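Long-range contacts in genome packaging NTPase B204 (Sulfolobus turreted icosahedral virus 2, PDB 4KFU), which probably hydrolyses ATP as a P-loop ATPase of the FtsK-HerA superfamily to power packaging of viral DNA into the capsid: residues 36-41 with 68-73; 80-85 with 115-120. All coordinates share one frame; numbering follows the deposited sequence.

Contact 1: residues 36-41 with 68-73. With ZN (zinc ion), chain L.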
loop_
_atom_site.group_PDB
_atom_site.type_symbol
_atom_site.label_atom_id
_atom_site.label_comp_id
_atom_site.label_asym_id
_atom_site.label_seq_id
_atom_site.Cartn_x
_atom_site.Cartn_y
_atom_site.Cartn_z
ATOM N N TYR A 36 -5.164 2.853 -11.573
ATOM C CA TYR A 36 -5.131 2.732 -10.124
ATOM C C TYR A 36 -6.349 3.333 -9.435
ATOM O O TYR A 36 -7.012 4.245 -9.960
ATOM C CB TYR A 36 -3.822 3.289 -9.534
ATOM C CG TYR A 36 -3.539 4.743 -9.858
ATOM C CD1 TYR A 36 -4.258 5.769 -9.249
ATOM C CD2 TYR A 36 -2.528 5.093 -10.743
ATOM C CE1 TYR A 36 -3.996 7.096 -9.533
ATOM C CE2 TYR A 36 -2.260 6.418 -11.032
ATOM C CZ TYR A 36 -3.000 7.412 -10.424
ATOM O OH TYR A 36 -2.734 8.736 -10.695
ATOM N N ILE A 37 -6.633 2.788 -8.256
ATOM C CA ILE A 37 -7.677 3.271 -7.369
ATOM C C ILE A 37 -7.009 3.622 -6.044
ATOM O O ILE A 37 -6.322 2.770 -5.445
ATOM C CB ILE A 37 -8.733 2.170 -7.110
ATOM C CG1 ILE A 37 -9.288 1.632 -8.432
ATOM C CG2 ILE A 37 -9.849 2.687 -6.213
ATOM C CD1 ILE A 37 -10.121 0.373 -8.277
ATOM N N ILE A 38 -7.187 4.859 -5.577
ATOM C CA ILE A 38 -6.604 5.246 -4.291
ATOM C C ILE A 38 -7.643 5.381 -3.178
ATOM O O ILE A 38 -8.561 6.218 -3.260
ATOM C CB ILE A 38 -5.830 6.581 -4.392
ATOM C CG1 ILE A 38 -4.805 6.528 -5.532
ATOM C CG2 ILE A 38 -5.164 6.906 -3.065
ATOM C CD1 ILE A 38 -4.083 7.861 -5.773
ATOM N N ASP A 39 -7.482 4.566 -2.135
ATOM C CA ASP A 39 -8.296 4.637 -0.920
ATOM C C ASP A 39 -7.616 5.632 0.017
ATOM O O ASP A 39 -6.602 5.314 0.652
ATOM C CB ASP A 39 -8.397 3.234 -0.298
ATOM C CG ASP A 39 -9.138 3.206 1.041
ATOM O OD1 ASP A 39 -9.891 4.142 1.363
ATOM O OD2 ASP A 39 -8.964 2.221 1.801
ATOM N N ASP A 40 -8.175 6.842 0.083
ATOM C CA ASP A 40 -7.553 8.003 0.750
ATOM C C ASP A 40 -8.271 8.330 2.066
ATOM O O ASP A 40 -9.499 8.493 2.093
ATOM C CB ASP A 40 -7.632 9.208 -0.202
ATOM C CG ASP A 40 -6.732 10.384 0.211
ATOM O OD1 ASP A 40 -6.309 10.479 1.387
ATOM O OD2 ASP A 40 -6.466 11.239 -0.659
ATOM N N HIS A 41 -7.520 8.439 3.157
ATOM C CA HIS A 41 -8.127 8.683 4.463
ATOM C C HIS A 41 -7.827 10.066 5.035
ATOM O O HIS A 41 -8.344 10.432 6.095
ATOM C CB HIS A 41 -7.688 7.593 5.449
ATOM C CG HIS A 41 -7.947 6.204 4.946
ATOM N ND1 HIS A 41 -6.981 5.450 4.312
ATOM C CD2 HIS A 41 -9.074 5.459 4.940
ATOM C CE1 HIS A 41 -7.498 4.282 3.965
ATOM N NE2 HIS A 41 -8.772 4.266 4.327
ATOM N N TYR A 68 -8.369 6.519 -13.652
ATOM C CA TYR A 68 -7.578 6.899 -12.492
ATOM C C TYR A 68 -8.496 7.526 -11.459
ATOM O O TYR A 68 -9.085 8.585 -11.696
ATOM C CB TYR A 68 -6.440 7.841 -12.901
ATOM C CG TYR A 68 -5.474 7.174 -13.856
ATOM C CD1 TYR A 68 -4.564 6.225 -13.399
ATOM C CD2 TYR A 68 -5.490 7.464 -15.215
ATOM C CE1 TYR A 68 -3.685 5.598 -14.262
ATOM C CE2 TYR A 68 -4.615 6.835 -16.091
ATOM C CZ TYR A 68 -3.714 5.909 -15.608
ATOM O OH TYR A 68 -2.840 5.280 -16.467
ATOM N N VAL A 69 -8.629 6.865 -10.312
ATOM C CA VAL A 69 -9.688 7.221 -9.377
ATOM C C VAL A 69 -9.215 7.333 -7.927
ATOM O O VAL A 69 -8.378 6.552 -7.450
ATOM C CB VAL A 69 -10.907 6.257 -9.529
ATOM C CG1 VAL A 69 -10.463 4.823 -9.416
ATOM C CG2 VAL A 69 -12.001 6.565 -8.511
ATOM N N VAL A 70 -9.759 8.331 -7.242
ATOM C CA VAL A 70 -9.422 8.612 -5.858
ATOM C C VAL A 70 -10.703 8.603 -5.041
ATOM O O VAL A 70 -11.666 9.316 -5.363
ATOM C CB VAL A 70 -8.744 9.990 -5.736
ATOM C CG1 VAL A 70 -8.427 10.310 -4.275
ATOM C CG2 VAL A 70 -7.488 10.042 -6.591
ATOM N N VAL A 71 -10.710 7.784 -3.994
ATOM C CA VAL A 71 -11.869 7.605 -3.145
ATOM C C VAL A 71 -11.535 8.104 -1.745
ATOM O O VAL A 71 -10.701 7.509 -1.061
ATOM C CB VAL A 71 -12.222 6.104 -3.016
ATOM C CG1 VAL A 71 -13.612 5.933 -2.420
ATOM C CG2 VAL A 71 -12.106 5.400 -4.365
ATOM N N TYR A 72 -12.178 9.177 -1.297
ATOM C CA TYR A 72 -12.010 9.564 0.099
ATOM C C TYR A 72 -12.850 8.655 0.993
ATOM O O TYR A 72 -14.066 8.555 0.817
ATOM C CB TYR A 72 -12.385 11.023 0.352
ATOM C CG TYR A 72 -12.394 11.322 1.831
ATOM C CD1 TYR A 72 -11.206 11.386 2.544
ATOM C CD2 TYR A 72 -13.589 11.500 2.525
ATOM C CE1 TYR A 72 -11.196 11.634 3.907
ATOM C CE2 TYR A 72 -13.593 11.754 3.894
ATOM C CZ TYR A 72 -12.391 11.818 4.578
ATOM O OH TYR A 72 -12.376 12.068 5.934
ATOM N N ASP A 73 -12.202 8.004 1.955
ATOM C CA ASP A 73 -12.873 7.045 2.842
ATOM C C ASP A 73 -13.172 7.654 4.210
ATOM O O ASP A 73 -12.286 7.768 5.061
ATOM C CB ASP A 73 -12.024 5.779 2.994
ATOM C CG ASP A 73 -12.617 4.778 3.974
ATOM O OD1 ASP A 73 -13.814 4.875 4.328
ATOM O OD2 ASP A 73 -11.876 3.869 4.393
HETATM ZN ZN ZN L . -10.239 3.091 3.454
#

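Contact 2: residues 80-85 with 115-120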
loop_
_atom_site.group_PDB
_atom_site.type_symbol
_atom_site.label_atom_id
_atom_site.label_comp_id
_atom_site.label_asym_id
_atom_site.label_seq_id
_atom_site.Cartn_x
_atom_site.Cartn_y
_atom_site.Cartn_z
ATOM N N PHE A 80 -16.803 -0.625 4.427
ATOM C CA PHE A 80 -16.354 0.191 3.314
ATOM C C PHE A 80 -15.334 -0.559 2.478
ATOM O O PHE A 80 -15.440 -0.568 1.257
ATOM C CB PHE A 80 -15.761 1.522 3.776
ATOM C CG PHE A 80 -15.368 2.425 2.637
ATOM C CD1 PHE A 80 -16.297 3.291 2.077
ATOM C CD2 PHE A 80 -14.082 2.387 2.105
ATOM C CE1 PHE A 80 -15.952 4.116 1.020
ATOM C CE2 PHE A 80 -13.730 3.207 1.045
ATOM C CZ PHE A 80 -14.666 4.075 0.504
ATOM N N PHE A 81 -14.334 -1.169 3.121
ATOM C CA PHE A 81 -13.319 -1.882 2.341
ATOM C C PHE A 81 -13.955 -2.998 1.506
ATOM O O PHE A 81 -13.572 -3.226 0.353
ATOM C CB PHE A 81 -12.173 -2.444 3.188
ATOM C CG PHE A 81 -11.148 -3.160 2.360
ATOM C CD1 PHE A 81 -10.233 -2.442 1.598
ATOM C CD2 PHE A 81 -11.147 -4.542 2.270
ATOM C CE1 PHE A 81 -9.306 -3.099 0.786
ATOM C CE2 PHE A 81 -10.234 -5.198 1.459
ATOM C CZ PHE A 81 -9.313 -4.481 0.721
ATOM N N GLU A 82 -14.940 -3.685 2.080
ATOM C CA GLU A 82 -15.577 -4.778 1.351
ATOM C C GLU A 82 -16.235 -4.257 0.072
ATOM O O GLU A 82 -16.078 -4.849 -1.002
ATOM C CB GLU A 82 -16.563 -5.544 2.240
ATOM C CG GLU A 82 -15.866 -6.368 3.318
ATOM C CD GLU A 82 -16.446 -7.767 3.462
ATOM O OE1 GLU A 82 -17.295 -7.962 4.362
ATOM O OE2 GLU A 82 -16.050 -8.674 2.684
ATOM N N LYS A 83 -16.931 -3.128 0.188
ATOM C CA LYS A 83 -17.599 -2.502 -0.951
ATOM C C LYS A 83 -16.571 -2.039 -1.973
ATOM O O LYS A 83 -16.729 -2.242 -3.173
ATOM C CB LYS A 83 -18.409 -1.291 -0.463
ATOM C CG LYS A 83 -19.479 -0.810 -1.412
ATOM C CD LYS A 83 -19.832 0.660 -1.149
ATOM C CE LYS A 83 -19.919 0.977 0.339
ATOM N NZ LYS A 83 -20.279 2.415 0.564
ATOM N N LEU A 84 -15.499 -1.421 -1.488
ATOM C CA LEU A 84 -14.427 -0.935 -2.366
ATOM C C LEU A 84 -13.751 -2.064 -3.129
ATOM O O LEU A 84 -13.354 -1.893 -4.284
ATOM C CB LEU A 84 -13.378 -0.175 -1.539
ATOM C CG LEU A 84 -12.084 0.227 -2.249
ATOM C CD1 LEU A 84 -12.367 1.170 -3.404
ATOM C CD2 LEU A 84 -11.098 0.878 -1.286
ATOM N N TRP A 85 -13.592 -3.207 -2.463
ATOM C CA TRP A 85 -12.941 -4.358 -3.085
ATOM C C TRP A 85 -13.780 -4.921 -4.238
ATOM O O TRP A 85 -13.252 -5.237 -5.315
ATOM C CB TRP A 85 -12.641 -5.425 -2.030
ATOM C CG TRP A 85 -11.948 -6.651 -2.568
ATOM C CD1 TRP A 85 -12.487 -7.904 -2.710
ATOM C CD2 TRP A 85 -10.590 -6.745 -3.025
ATOM N NE1 TRP A 85 -11.548 -8.763 -3.240
ATOM C CE2 TRP A 85 -10.385 -8.083 -3.438
ATOM C CE3 TRP A 85 -9.536 -5.833 -3.123
ATOM C CZ2 TRP A 85 -9.158 -8.521 -3.948
ATOM C CZ3 TRP A 85 -8.321 -6.279 -3.622
ATOM C CH2 TRP A 85 -8.148 -7.611 -4.034
ATOM N N VAL A 115 -10.524 -10.561 10.042
ATOM C CA VAL A 115 -10.237 -10.825 8.634
ATOM C C VAL A 115 -11.529 -11.100 7.858
ATOM O O VAL A 115 -12.057 -12.209 7.910
ATOM C CB VAL A 115 -9.262 -12.014 8.470
ATOM C CG1 VAL A 115 -9.020 -12.331 6.991
ATOM C CG2 VAL A 115 -7.931 -11.726 9.178
ATOM N N THR A 116 -12.030 -10.090 7.145
ATOM C CA THR A 116 -13.239 -10.214 6.316
ATOM C C THR A 116 -12.938 -11.013 5.053
ATOM O O THR A 116 -11.768 -11.244 4.732
ATOM C CB THR A 116 -13.753 -8.826 5.858
ATOM O OG1 THR A 116 -12.764 -8.206 5.029
ATOM C CG2 THR A 116 -14.068 -7.926 7.045
ATOM N N PRO A 117 -13.986 -11.439 4.328
ATOM C CA PRO A 117 -13.737 -12.100 3.042
ATOM C C PRO A 117 -12.893 -11.255 2.090
ATOM O O PRO A 117 -12.014 -11.802 1.400
ATOM C CB PRO A 117 -15.149 -12.289 2.477
ATOM C CG PRO A 117 -15.998 -12.458 3.682
ATOM C CD PRO A 117 -15.400 -11.574 4.747
ATOM N N ALA A 118 -13.146 -9.945 2.062
ATOM C CA ALA A 118 -12.392 -9.031 1.197
ATOM C C ALA A 118 -10.898 -9.004 1.535
ATOM O O ALA A 118 -10.050 -9.038 0.636
ATOM C CB ALA A 118 -12.973 -7.627 1.265
ATOM N N ILE A 119 -10.584 -8.918 2.824
ATOM C CA ILE A 119 -9.189 -8.906 3.263
ATOM C C ILE A 119 -8.502 -10.214 2.889
ATOM O O ILE A 119 -7.396 -10.212 2.350
ATOM C CB ILE A 119 -9.059 -8.694 4.791
ATOM C CG1 ILE A 119 -9.683 -7.356 5.208
ATOM C CG2 ILE A 119 -7.595 -8.759 5.229
ATOM C CD1 ILE A 119 -9.055 -6.158 4.544
ATOM N N ASP A 120 -9.161 -11.333 3.168
ATOM C CA ASP A 120 -8.585 -12.620 2.820
ATOM C C ASP A 120 -8.333 -12.730 1.325
ATOM O O ASP A 120 -7.271 -13.194 0.889
ATOM C CB ASP A 120 -9.470 -13.771 3.281
ATOM C CG ASP A 120 -8.761 -15.102 3.180
ATOM O OD1 ASP A 120 -7.881 -15.351 4.032
ATOM O OD2 ASP A 120 -9.047 -15.874 2.241
#

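Contact 1: residues 36-41 with 68-73
Tyr36 O accepts a hydrogen bond from Val69 N, and the Tyr36 ring turns one face to Tyr68. Tyr68 CD1 lies over the rim of that face, 3.3 Å from Tyr36 CE2. The two ring planes are 55° apart. Tyr36 OH is hydrogen-bonded to Phe53 O. Ile37 lies alongside Val69, on the face covered by helix 78-95, with Ile37 CG1 3.5 Å from Val69 CG1. Ile38 is gripped through its backbone: its N donates to Val69 O, and its O accepts from Val71 N at 2.8 Å. On the other face Ile38 CD1 meets Val70 CG2. Asp39 binds zinc through both carboxylate oxygens, OD1 at 2.4 Å and OD2 at 2.3 Å. Asp40 N donates to Val71 O and Asp40 O accepts from Asp73 N, which ties down the strand ends. His41 NE2 reaches the zinc at 2.1 Å, while its ND1 is hydrogen-bonded to Glu104 OE1. Asp73 OD2 meets the same ion at 2.0 Å, near the plane of the His41 ring. His108 completes this zinc site, set at the C-terminal ends of neighbouring parallel strands in a P-loop ATPase sheet.

Contact 2: residues 80-85 with 115-120
Glu82 reaches from helix 78-95 to the start of helix 117-124. Its CB leaves the helix with CG anti to the carbonyl carbon (chi1 -70°). CG then passes Ala118 CB at 3.8 Å. The chain bends at chi2 (-136°), and this brings the carboxylate to the helix start. CD faces Thr116 CB, also at 3.8 Å, and the two side chains come from opposite directions. OE1 stays near Thr116 CB and Pro117 CD. OE2 lies beside the proline ring and accepts a hydrogen bond from Ala118 N at 3.2 Å. That bond is bent, with an N-H...O angle of 145°, and the N-H meets OE2 from above the carboxylate plane. The negative charge therefore sits by the first turn, where it probably interacts favourably with the helix dipole. Thr116 is the N-cap, and its OG1 accepts from Ile119 N. The amides of Ala118 and Ile119 are thus served by two different side chains.

Ala118 CB is at the centre of the apolar part. Phe81 and Trp85, one turn apart on helix 78-95, both meet it: Phe81 CE2 at 3.7 Å and Trp85 CB at 4.0 Å from Ala118 CB. Ala118 O lies over one face of the Trp85 indole, towards its rim, and Trp85 NE1 is hydrogen-bonded to Glu121 OE1, farther along helix 117-124. Ile119 begins by pointing away, but its CD1 comes back to Phe81 CE2 at 3.4 Å. Beyond this pair, Phe81 meets Phe109 edge-to-face and touches the ring of the zinc ligand His108. Thr116 caps helix 117-124 from within; across the contact, Glu82 adds a hydrogen bond to its first turn, and apolar side chains join the two helices of the alpha/beta P-loop fold.

How the contacts relate
Contact 1 is buried within the sheet, whereas contact 2 is partly buried and joins two helices. Strand 68-72 of contact 1 is followed in the chain by helix 78-95 of contact 2. That helix packs on the strands: Phe80 touches Val71 and Asp73, and Leu84 touches Asp39. The same helix sends Phe81, Glu82 and Trp85 to helix 117-124. Repeated backbone hydrogen bonds and a metal hold contact 1. Contact 2 relies on apolar side chains and a single hydrogen bond between its segments, from an amide to a carboxylate. The zinc belongs to contact 1; contact 2 adds no ligand, though the Phe81 side chain comes within about 6 Å of the ion.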